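Local atomic coordinates of thiamine pyrophosphokinase (Candida albicans, PDB entry 2G9Z), a protein that transfers a pyrophosphate group from ATP to thiamine, making the cofactor thiamine pyrophosphate in a magnesium-dependent reaction. Residues Q48-L53 with M333-D338; V65-N70 with N154-S159; N211-R216 with Q222-L227. One frame throughout, in Å; residues are numbered along the deposited sequence.

Contact 1: Q48-L53 with M333-D338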
loop_
_atom_site.group_PDB
_atom_site.type_symbol
_atom_site.label_atom_id
_atom_site.label_comp_id
_atom_site.label_asym_id
_atom_site.label_seq_id
_atom_site.Cartn_x
_atom_site.Cartn_y
_atom_site.Cartn_z
ATOM N N GLN A 48 -15.630 12.566 10.401
ATOM C CA GLN A 48 -16.771 11.652 10.376
ATOM C C GLN A 48 -16.641 10.846 9.092
ATOM O O GLN A 48 -17.343 11.094 8.111
ATOM C CB GLN A 48 -18.078 12.438 10.370
ATOM C CG GLN A 48 -18.326 13.220 11.639
ATOM C CD GLN A 48 -19.523 14.134 11.518
ATOM O OE1 GLN A 48 -19.466 15.162 10.844
ATOM N NE2 GLN A 48 -20.621 13.759 12.155
ATOM N N PRO A 49 -15.743 9.853 9.091
ATOM C CA PRO A 49 -15.479 8.993 7.931
ATOM C C PRO A 49 -16.649 8.196 7.374
ATOM O O PRO A 49 -16.687 7.911 6.180
ATOM C CB PRO A 49 -14.375 8.056 8.428
ATOM C CG PRO A 49 -13.788 8.768 9.637
ATOM C CD PRO A 49 -15.005 9.368 10.270
ATOM N N PHE A 50 -17.610 7.855 8.228
ATOM C CA PHE A 50 -18.715 7.007 7.799
ATOM C C PHE A 50 -20.064 7.646 7.516
ATOM O O PHE A 50 -21.075 6.946 7.435
ATOM C CB PHE A 50 -18.877 5.884 8.822
ATOM C CG PHE A 50 -17.586 5.206 9.157
ATOM C CD1 PHE A 50 -16.994 4.327 8.253
ATOM C CD2 PHE A 50 -16.923 5.492 10.344
ATOM C CE1 PHE A 50 -15.760 3.748 8.525
ATOM C CE2 PHE A 50 -15.686 4.915 10.625
ATOM C CZ PHE A 50 -15.105 4.042 9.708
ATOM N N VAL A 51 -20.089 8.962 7.352
ATOM C CA VAL A 51 -21.338 9.643 7.053
ATOM C C VAL A 51 -21.960 9.084 5.770
ATOM O O VAL A 51 -23.177 9.106 5.606
ATOM C CB VAL A 51 -21.121 11.159 6.863
ATOM C CG1 VAL A 51 -22.422 11.821 6.434
ATOM C CG2 VAL A 51 -20.621 11.775 8.153
ATOM N N TYR A 52 -21.126 8.568 4.870
ATOM C CA TYR A 52 -21.632 8.039 3.609
ATOM C C TYR A 52 -22.349 6.697 3.737
ATOM O O TYR A 52 -23.000 6.251 2.793
ATOM C CB TYR A 52 -20.499 7.915 2.581
ATOM C CG TYR A 52 -19.589 6.725 2.784
ATOM C CD1 TYR A 52 -18.623 6.716 3.795
ATOM C CD2 TYR A 52 -19.704 5.599 1.972
ATOM C CE1 TYR A 52 -17.794 5.610 3.985
ATOM C CE2 TYR A 52 -18.884 4.493 2.151
ATOM C CZ TYR A 52 -17.931 4.501 3.158
ATOM O OH TYR A 52 -17.119 3.400 3.326
ATOM N N LEU A 53 -22.232 6.053 4.893
ATOM C CA LEU A 53 -22.884 4.767 5.113
ATOM C C LEU A 53 -24.187 4.926 5.892
ATOM O O LEU A 53 -24.490 6.008 6.397
ATOM C CB LEU A 53 -21.952 3.823 5.873
ATOM C CG LEU A 53 -20.666 3.405 5.158
ATOM C CD1 LEU A 53 -19.835 2.542 6.088
ATOM C CD2 LEU A 53 -21.008 2.646 3.877
ATOM N N MET A 333 -4.444 7.262 8.654
ATOM C CA MET A 333 -5.160 6.278 9.451
ATOM C C MET A 333 -6.091 5.479 8.541
ATOM O O MET A 333 -6.749 6.035 7.661
ATOM C CB MET A 333 -5.992 6.935 10.562
ATOM C CG MET A 333 -6.884 5.933 11.305
ATOM S SD MET A 333 -7.610 6.568 12.851
ATOM C CE MET A 333 -7.416 5.163 13.933
ATOM N N ASN A 334 -6.109 4.167 8.737
ATOM C CA ASN A 334 -6.998 3.308 7.978
ATOM C C ASN A 334 -7.885 2.617 8.993
ATOM O O ASN A 334 -7.442 2.289 10.093
ATOM C CB ASN A 334 -6.228 2.251 7.176
ATOM C CG ASN A 334 -5.592 1.188 8.056
ATOM O OD1 ASN A 334 -4.701 1.475 8.849
ATOM N ND2 ASN A 334 -6.044 -0.050 7.909
ATOM N N ILE A 335 -9.146 2.429 8.633
ATOM C CA ILE A 335 -10.090 1.734 9.489
ATOM C C ILE A 335 -10.717 0.665 8.620
ATOM O O ILE A 335 -11.232 0.962 7.543
ATOM C CB ILE A 335 -11.199 2.667 10.009
ATOM C CG1 ILE A 335 -10.598 3.735 10.933
ATOM C CG2 ILE A 335 -12.254 1.849 10.753
ATOM C CD1 ILE A 335 -11.628 4.704 11.505
ATOM N N GLU A 336 -10.658 -0.580 9.075
ATOM C CA GLU A 336 -11.229 -1.677 8.318
ATOM C C GLU A 336 -12.743 -1.541 8.246
ATOM O O GLU A 336 -13.395 -1.132 9.209
ATOM C CB GLU A 336 -10.852 -3.015 8.961
ATOM C CG GLU A 336 -11.408 -4.229 8.234
ATOM C CD GLU A 336 -10.690 -5.511 8.608
ATOM O OE1 GLU A 336 -10.647 -5.848 9.808
ATOM O OE2 GLU A 336 -10.165 -6.184 7.694
ATOM N N ILE A 337 -13.297 -1.865 7.087
ATOM C CA ILE A 337 -14.734 -1.795 6.888
ATOM C C ILE A 337 -15.230 -3.135 6.375
ATOM O O ILE A 337 -14.551 -3.805 5.601
ATOM C CB ILE A 337 -15.128 -0.720 5.846
ATOM C CG1 ILE A 337 -14.746 0.672 6.348
ATOM C CG2 ILE A 337 -16.632 -0.781 5.580
ATOM C CD1 ILE A 337 -15.067 1.775 5.361
ATOM N N ASP A 338 -16.415 -3.521 6.823
ATOM C CA ASP A 338 -17.031 -4.764 6.391
ATOM C C ASP A 338 -18.533 -4.599 6.563
ATOM O O ASP A 338 -19.123 -5.109 7.518
ATOM C CB ASP A 338 -16.530 -5.943 7.228
ATOM C CG ASP A 338 -16.984 -7.283 6.671
ATOM O OD1 ASP A 338 -16.591 -7.618 5.533
ATOM O OD2 ASP A 338 -17.736 -7.999 7.368
#
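Two consecutive type I beta turns, Q48 to V51 and F50 to L53, follow strand 45-47 and bring two aromatic rings against the last strand of the chain and the residue just after it, in an apolar contact at the antiparallel end of the large mixed sheet. The second turn is closed by the backbone bond from L53 N to F50 O (2.9 Å). F50 and I337 bury the most surface here, with I335 next. The F50 ring meets both isoleucines with its far rim: CZ lies 3.7 Å from I335 CG2, and CE1 lies 3.8 Å from I337 CD1, a methyl that sits at the ring edge, in its plane. Both isoleucines place CG1 beside the backbone N (chi1 -65° in I335 and -64° in I337), and the extended chi2 of I337 carries CD1 out to the aromatic pair. The I335 side chain lies aslant the phenyl, while I337 and F50 run antiparallel alongside one another. P49 CB rests over the centre of one face of the F50 ring, 4.0 Å above its plane. Y52 reaches I337, just past the strand end, with its hydroxyl alone: the two side chains meet head-on, Y52 OH coming to 3.3 Å from I337 CD1. No hydrogen bond joins the segments. Outside them, F50 stacks on F266 and also packs on I247, which I337 touches too. P49 and Y52 lean on F240 and I242 of strand 237-242, while strand 331-336 is itself hydrogen-bonded between strands 246-251 and 277-281.

Contact 2: V65-N70 with N154-S159. With MG (magnesium ion), chain C; VNP (3-[(4-amino-2-methylpyrimidin-5-yl)methyl]-5-(2-{[hydroxy(phosphonoamino)phosphoryl]oxy}ethyl)-4-methyl-1,3-thiazol-3-I um), chain H.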
loop_
_atom_site.group_PDB
_atom_site.type_symbol
_atom_site.label_atom_id
_atom_site.label_comp_id
_atom_site.label_asym_id
_atom_site.label_seq_id
_atom_site.Cartn_x
_atom_site.Cartn_y
_atom_site.Cartn_z
ATOM N N VAL A 65 -17.562 14.639 -3.792
ATOM C CA VAL A 65 -17.062 14.265 -5.101
ATOM C C VAL A 65 -16.659 12.801 -5.044
ATOM O O VAL A 65 -16.108 12.347 -4.040
ATOM C CB VAL A 65 -15.801 15.075 -5.471
ATOM C CG1 VAL A 65 -15.282 14.634 -6.837
ATOM C CG2 VAL A 65 -16.109 16.558 -5.451
ATOM N N LEU A 66 -16.943 12.070 -6.116
ATOM C CA LEU A 66 -16.567 10.667 -6.216
ATOM C C LEU A 66 -15.535 10.545 -7.333
ATOM O O LEU A 66 -15.802 10.915 -8.478
ATOM C CB LEU A 66 -17.781 9.793 -6.548
ATOM C CG LEU A 66 -17.491 8.301 -6.771
ATOM C CD1 LEU A 66 -16.912 7.700 -5.500
ATOM C CD2 LEU A 66 -18.765 7.569 -7.162
ATOM N N LEU A 67 -14.351 10.052 -6.994
ATOM C CA LEU A 67 -13.292 9.872 -7.975
ATOM C C LEU A 67 -13.097 8.374 -8.146
ATOM O O LEU A 67 -12.819 7.664 -7.180
ATOM C CB LEU A 67 -12.002 10.534 -7.491
ATOM C CG LEU A 67 -10.750 10.345 -8.355
ATOM C CD1 LEU A 67 -11.047 10.671 -9.818
ATOM C CD2 LEU A 67 -9.640 11.249 -7.817
ATOM N N ILE A 68 -13.246 7.895 -9.376
ATOM C CA ILE A 68 -13.124 6.470 -9.658
ATOM C C ILE A 68 -11.903 6.093 -10.476
ATOM O O ILE A 68 -11.796 6.443 -11.652
ATOM C CB ILE A 68 -14.379 5.959 -10.399
ATOM C CG1 ILE A 68 -15.635 6.357 -9.616
ATOM C CG2 ILE A 68 -14.300 4.436 -10.581
ATOM C CD1 ILE A 68 -16.928 6.127 -10.364
ATOM N N LEU A 69 -10.979 5.373 -9.853
ATOM C CA LEU A 69 -9.789 4.935 -10.559
ATOM C C LEU A 69 -10.004 3.546 -11.157
ATOM O O LEU A 69 -11.071 2.955 -11.006
ATOM C CB LEU A 69 -8.565 4.972 -9.639
ATOM C CG LEU A 69 -7.837 6.326 -9.691
ATOM C CD1 LEU A 69 -8.788 7.457 -9.314
ATOM C CD2 LEU A 69 -6.635 6.299 -8.752
ATOM N N ASN A 70 -8.978 3.028 -11.819
ATOM C CA ASN A 70 -9.063 1.754 -12.517
ATOM C C ASN A 70 -8.886 0.426 -11.770
ATOM O O ASN A 70 -7.799 -0.146 -11.746
ATOM C CB ASN A 70 -8.103 1.804 -13.708
ATOM C CG ASN A 70 -8.312 0.657 -14.676
ATOM O OD1 ASN A 70 -9.397 0.077 -14.747
ATOM N ND2 ASN A 70 -7.276 0.335 -15.440
ATOM N N ASN A 154 0.099 11.797 -13.199
ATOM C CA ASN A 154 -0.711 10.608 -13.468
ATOM C C ASN A 154 -2.199 10.959 -13.544
ATOM O O ASN A 154 -2.597 12.093 -13.270
ATOM C CB ASN A 154 -0.484 9.521 -12.402
ATOM C CG ASN A 154 -0.929 9.946 -11.013
ATOM O OD1 ASN A 154 -1.684 10.905 -10.847
ATOM N ND2 ASN A 154 -0.467 9.218 -10.004
ATOM N N ASP A 155 -3.023 9.983 -13.907
ATOM C CA ASP A 155 -4.450 10.219 -14.031
ATOM C C ASP A 155 -5.096 10.688 -12.745
ATOM O O ASP A 155 -6.066 11.443 -12.771
ATOM C CB ASP A 155 -5.148 8.961 -14.531
ATOM C CG ASP A 155 -4.648 8.533 -15.885
ATOM O OD1 ASP A 155 -4.250 9.414 -16.678
ATOM O OD2 ASP A 155 -4.656 7.321 -16.157
ATOM N N PHE A 156 -4.567 10.224 -11.619
ATOM C CA PHE A 156 -5.101 10.616 -10.324
ATOM C C PHE A 156 -4.978 12.120 -10.142
ATOM O O PHE A 156 -5.959 12.809 -9.851
ATOM C CB PHE A 156 -4.342 9.920 -9.193
ATOM C CG PHE A 156 -4.787 10.347 -7.824
ATOM C CD1 PHE A 156 -5.915 9.785 -7.237
ATOM C CD2 PHE A 156 -4.106 11.349 -7.141
ATOM C CE1 PHE A 156 -6.363 10.217 -5.987
ATOM C CE2 PHE A 156 -4.549 11.789 -5.889
ATOM C CZ PHE A 156 -5.680 11.219 -5.314
ATOM N N THR A 157 -3.757 12.620 -10.295
ATOM C CA THR A 157 -3.480 14.040 -10.136
ATOM C C THR A 157 -4.244 14.888 -11.146
ATOM O O THR A 157 -4.810 15.923 -10.794
ATOM C CB THR A 157 -1.968 14.311 -10.256
ATOM O OG1 THR A 157 -1.280 13.592 -9.223
ATOM C CG2 THR A 157 -1.676 15.796 -10.098
ATOM N N LYS A 158 -4.263 14.454 -12.402
ATOM C CA LYS A 158 -4.989 15.190 -13.431
ATOM C C LYS A 158 -6.459 15.288 -13.050
ATOM O O LYS A 158 -7.095 16.317 -13.281
ATOM C CB LYS A 158 -4.834 14.504 -14.791
ATOM C CG LYS A 158 -3.410 14.582 -15.336
ATOM C CD LYS A 158 -3.180 13.602 -16.473
ATOM C CE LYS A 158 -1.742 13.680 -16.966
ATOM N NZ LYS A 158 -1.439 12.707 -18.045
ATOM N N SER A 159 -6.997 14.224 -12.455
ATOM C CA SER A 159 -8.397 14.215 -12.034
ATOM C C SER A 159 -8.640 15.175 -10.873
ATOM O O SER A 159 -9.654 15.878 -10.840
ATOM C CB SER A 159 -8.836 12.798 -11.625
ATOM O OG SER A 159 -8.887 11.937 -12.748
HETATM MG MG MG C . -3.956 6.375 -17.995
HETATM O O2G VNP H . 0.558 5.074 -17.377
HETATM P PG VNP H . 0.013 4.362 -16.042
HETATM O O3G VNP H . 1.072 3.542 -15.411
HETATM O O1G VNP H . -1.245 3.468 -16.499
HETATM N N3B VNP H . -0.549 5.514 -15.043
HETATM P PB VNP H . -1.143 6.816 -15.807
HETATM O O2B VNP H . -1.762 7.713 -14.807
HETATM O O1B VNP H . -1.997 6.343 -16.919
HETATM O O1 VNP H . 0.154 7.533 -16.439
HETATM C C7 VNP H . 1.249 8.040 -15.668
HETATM C C12 VNP H . 1.848 9.191 -16.480
HETATM C C11 VNP H . 3.112 9.849 -15.919
HETATM C C10 VNP H . 4.431 9.114 -16.163
HETATM C CM4 VNP H . 4.679 8.244 -17.398
HETATM S S1 VNP H . 3.214 10.112 -14.116
HETATM C C9 VNP H . 4.954 9.931 -14.102
HETATM N N5 VNP H . 5.342 9.279 -15.199
HETATM C C7A VNP H . 6.678 8.674 -15.326
HETATM C C5A VNP H . 7.754 9.383 -14.498
HETATM C C6A VNP H . 8.340 8.637 -13.483
HETATM N N1A VNP H . 9.355 9.118 -12.787
HETATM C C2A VNP H . 9.845 10.338 -13.037
HETATM C CM2 VNP H . 11.043 10.852 -12.235
HETATM N N3A VNP H . 9.304 11.100 -13.999
HETATM C C4A VNP H . 8.274 10.653 -14.731
HETATM N N4A VNP H . 7.756 11.442 -15.667
HETATM O O HOH W 1 -4.080 4.391 -16.715
#
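The F156 ring takes L69 CD2 at its edge, near the ring plane and 3.9 Å from F156 CD1, while L67 CD2 approaches obliquely to 3.9 Å from F156 CE1. Strand 64-68, in the parallel part of the large sheet, here packs against the first turn of helix 155-170, a strand-helix interface of the alpha/beta catalytic domain. The L67 side chain stands roughly perpendicular to that of F156. With CG anti to the backbone N (chi1 175°), L67 extends toward the helix and spreads its two methyls, CD2 on F156 and CD1 on S159 CB at 3.6 Å.

The start of the helix is organised by N154 as N-cap: OD1 accepts a hydrogen bond from T157 N, nearly straight (177°, 2.7 Å), and T157 OG1 adds a bond from above the carbonyl plane. The next residue, D155, has its O bonded by both S159 N and S159 OG, one turn further on, each from a different face of the carbonyl plane. This end of the helix meets the bound imido analogue of thiamine pyrophosphate, with D155 N giving a hydrogen bond to O2B of VNP (2.7 Å). D91, D126 and D128 join D155 on a magnesium ion, to which D155 OD2 and VNP O1B each bind at 2.2 Å; a water on the same ion donates to VNP O1G.

Contact 3: N211-R216 with Q222-L227. With VNP (3-[(4-amino-2-methylpyrimidin-5-yl)methyl]-5-(2-{[hydroxy(phosphonoamino)phosphoryl]oxy}ethyl)-4-methyl-1,3-thiazol-3-I um), chain H.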
loop_
_atom_site.group_PDB
_atom_site.type_symbol
_atom_site.label_atom_id
_atom_site.label_comp_id
_atom_site.label_asym_id
_atom_site.label_seq_id
_atom_site.Cartn_x
_atom_site.Cartn_y
_atom_site.Cartn_z
ATOM N N ASN A 211 -10.655 2.655 -5.790
ATOM C CA ASN A 211 -9.620 1.972 -6.572
ATOM C C ASN A 211 -8.231 2.610 -6.660
ATOM O O ASN A 211 -7.463 2.298 -7.576
ATOM C CB ASN A 211 -10.142 1.729 -7.996
ATOM C CG ASN A 211 -11.522 1.087 -8.008
ATOM O OD1 ASN A 211 -11.796 0.167 -7.233
ATOM N ND2 ASN A 211 -12.396 1.565 -8.897
ATOM N N ALA A 212 -7.897 3.484 -5.718
ATOM C CA ALA A 212 -6.591 4.144 -5.725
ATOM C C ALA A 212 -5.584 3.394 -4.858
ATOM O O ALA A 212 -4.379 3.648 -4.918
ATOM C CB ALA A 212 -6.730 5.577 -5.227
ATOM N N ILE A 213 -6.096 2.473 -4.050
ATOM C CA ILE A 213 -5.272 1.676 -3.152
ATOM C C ILE A 213 -5.453 0.199 -3.483
ATOM O O ILE A 213 -6.505 -0.204 -3.978
ATOM C CB ILE A 213 -5.702 1.896 -1.673
ATOM C CG1 ILE A 213 -5.670 3.388 -1.331
ATOM C CG2 ILE A 213 -4.803 1.095 -0.739
ATOM C CD1 ILE A 213 -4.287 4.021 -1.398
ATOM N N GLY A 214 -4.423 -0.601 -3.224
ATOM C CA GLY A 214 -4.523 -2.030 -3.461
ATOM C C GLY A 214 -4.105 -2.574 -4.812
ATOM O O GLY A 214 -3.992 -3.788 -4.975
ATOM N N GLY A 215 -3.884 -1.697 -5.786
ATOM C CA GLY A 215 -3.475 -2.159 -7.101
ATOM C C GLY A 215 -1.966 -2.104 -7.216
ATOM O O GLY A 215 -1.256 -2.512 -6.298
ATOM N N ARG A 216 -1.468 -1.597 -8.338
ATOM C CA ARG A 216 -0.030 -1.480 -8.534
ATOM C C ARG A 216 0.488 -0.638 -7.361
ATOM O O ARG A 216 -0.035 0.443 -7.077
ATOM C CB ARG A 216 0.252 -0.797 -9.869
ATOM C CG ARG A 216 1.526 -1.252 -10.553
ATOM C CD ARG A 216 1.654 -0.557 -11.895
ATOM N NE ARG A 216 1.854 0.879 -11.722
ATOM C CZ ARG A 216 1.482 1.795 -12.607
ATOM N NH1 ARG A 216 0.879 1.433 -13.734
ATOM N NH2 ARG A 216 1.734 3.073 -12.374
ATOM N N GLN A 222 1.843 6.712 -4.585
ATOM C CA GLN A 222 1.636 8.043 -5.128
ATOM C C GLN A 222 0.345 8.642 -4.560
ATOM O O GLN A 222 0.290 9.826 -4.251
ATOM C CB GLN A 222 1.561 8.004 -6.656
ATOM C CG GLN A 222 1.625 9.391 -7.289
ATOM C CD GLN A 222 2.923 10.113 -6.952
ATOM O OE1 GLN A 222 3.983 9.822 -7.516
ATOM N NE2 GLN A 222 2.847 11.049 -6.019
ATOM N N SER A 223 -0.690 7.821 -4.419
ATOM C CA SER A 223 -1.962 8.308 -3.881
ATOM C C SER A 223 -1.777 8.831 -2.462
ATOM O O SER A 223 -2.292 9.887 -2.103
ATOM C CB SER A 223 -3.011 7.193 -3.889
ATOM O OG SER A 223 -3.329 6.801 -5.213
ATOM N N ILE A 224 -1.033 8.090 -1.654
ATOM C CA ILE A 224 -0.779 8.500 -0.281
ATOM C C ILE A 224 0.044 9.787 -0.320
ATOM O O ILE A 224 -0.227 10.729 0.419
ATOM C CB ILE A 224 -0.015 7.396 0.497
ATOM C CG1 ILE A 224 -0.915 6.161 0.655
ATOM C CG2 ILE A 224 0.444 7.920 1.864
ATOM C CD1 ILE A 224 -2.229 6.418 1.396
ATOM N N ASN A 225 1.038 9.834 -1.201
ATOM C CA ASN A 225 1.870 11.021 -1.318
ATOM C C ASN A 225 0.981 12.241 -1.577
ATOM O O ASN A 225 1.119 13.272 -0.922
ATOM C CB ASN A 225 2.889 10.846 -2.450
ATOM C CG ASN A 225 3.847 12.018 -2.560
ATOM O OD1 ASN A 225 4.280 12.575 -1.555
ATOM N ND2 ASN A 225 4.195 12.387 -3.790
ATOM N N GLN A 226 0.059 12.106 -2.527
ATOM C CA GLN A 226 -0.855 13.187 -2.862
ATOM C C GLN A 226 -1.773 13.543 -1.690
ATOM O O GLN A 226 -2.124 14.707 -1.503
ATOM C CB GLN A 226 -1.689 12.808 -4.090
ATOM C CG GLN A 226 -0.844 12.629 -5.348
ATOM C CD GLN A 226 0.092 13.807 -5.583
ATOM O OE1 GLN A 226 -0.335 14.960 -5.579
ATOM N NE2 GLN A 226 1.372 13.521 -5.788
ATOM N N LEU A 227 -2.165 12.540 -0.911
ATOM C CA LEU A 227 -3.020 12.769 0.250
ATOM C C LEU A 227 -2.342 13.777 1.178
ATOM O O LEU A 227 -2.960 14.759 1.601
ATOM C CB LEU A 227 -3.262 11.450 0.996
ATOM C CG LEU A 227 -4.046 11.521 2.314
ATOM C CD1 LEU A 227 -5.467 12.026 2.059
ATOM C CD2 LEU A 227 -4.073 10.136 2.959
HETATM O O2G VNP H . 0.558 5.074 -17.377
HETATM P PG VNP H . 0.013 4.362 -16.042
HETATM O O3G VNP H . 1.072 3.542 -15.411
HETATM O O1G VNP H . -1.245 3.468 -16.499
HETATM N N3B VNP H . -0.549 5.514 -15.043
HETATM P PB VNP H . -1.143 6.816 -15.807
HETATM O O2B VNP H . -1.762 7.713 -14.807
HETATM O O1B VNP H . -1.997 6.343 -16.919
HETATM O O1 VNP H . 0.154 7.533 -16.439
HETATM C C7 VNP H . 1.249 8.040 -15.668
HETATM C C12 VNP H . 1.848 9.191 -16.480
HETATM C C11 VNP H . 3.112 9.849 -15.919
HETATM C C10 VNP H . 4.431 9.114 -16.163
HETATM C CM4 VNP H . 4.679 8.244 -17.398
HETATM S S1 VNP H . 3.214 10.112 -14.116
HETATM C C9 VNP H . 4.954 9.931 -14.102
HETATM N N5 VNP H . 5.342 9.279 -15.199
HETATM C C7A VNP H . 6.678 8.674 -15.326
HETATM C C5A VNP H . 7.754 9.383 -14.498
HETATM C C6A VNP H . 8.340 8.637 -13.483
HETATM N N1A VNP H . 9.355 9.118 -12.787
HETATM C C2A VNP H . 9.845 10.338 -13.037
HETATM C CM2 VNP H . 11.043 10.852 -12.235
HETATM N N3A VNP H . 9.304 11.100 -13.999
HETATM C C4A VNP H . 8.274 10.653 -14.731
HETATM N N4A VNP H . 7.756 11.442 -15.667
#
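S223, I213 and A212 carry most of this small buried contact, in which the loop after strand 205-210 folds back on the helix that follows it. S223 is directed toward the loop from its CB and meets A212 twice: S223 OG lies 3.6 Å from A212 CB and 3.3 Å from A212 O. The hydroxyl is engaged elsewhere, in a hydrogen bond with Q219 O one turn back in the same helix. With OG beside its own backbone N (chi1 -65°), S223 can hold that bond and still lie against the alanine methyl.

I213 follows with its terminal methyl. It leaves the backbone alongside the helix rather than at it, but chi2 of -64° bends the chain so that CD1 comes 4.2 Å from S223 CB. The same CD1 lies 4.2 Å from I224 CD1, so the two isoleucines meet methyl to methyl, a loose apolar contact. F241 of strand 237-242 packs on both A212 and S223, and I224 also touches F217 of the second subunit.

Beyond I213 the loop runs through G214 and G215. G214 adopts a positive phi (91°) of the kind glycine accepts readily; its N is hydrogen-bonded to T220 OG1. R216, the N-cap residue, then reaches the ligand through a chain bent at chi3. NH1 donates to VNP O3G at 2.7 Å, and NH2 adds a weak bond to the same oxygen, with PG in the guanidinium plane. D218 makes a salt bridge to NE and so helps to orient the group. The whole is a strand-loop-helix connection of the alpha/beta catalytic domain, its glycine-containing loop delivering an arginine to the terminal phosphoryl group of the bound analogue.

Overall arrangement
All three contacts are buried and none has a hydrogen bond across its segments; contacts 1 and 2 are mainly apolar, while contact 3 mixes methyls with a serine hydroxyl. Contact 1 belongs to the antiparallel end of the large sheet, contact 2 to its parallel part, about 20 Å apart between centres. Contacts 2 and 3 adjoin: L69 O and N211 ND2 are 2.9 Å apart, a probable hydrogen bond, and F156 packs on Q226. Both also reach the same VNP, contact 2 through a helix start and magnesium, contact 3 through an arginine. Contacts 1 and 3 both touch the second subunit, N334 by a hydrogen bond to D218 there, N225 by hydrogen bonds to L308 and G309 there.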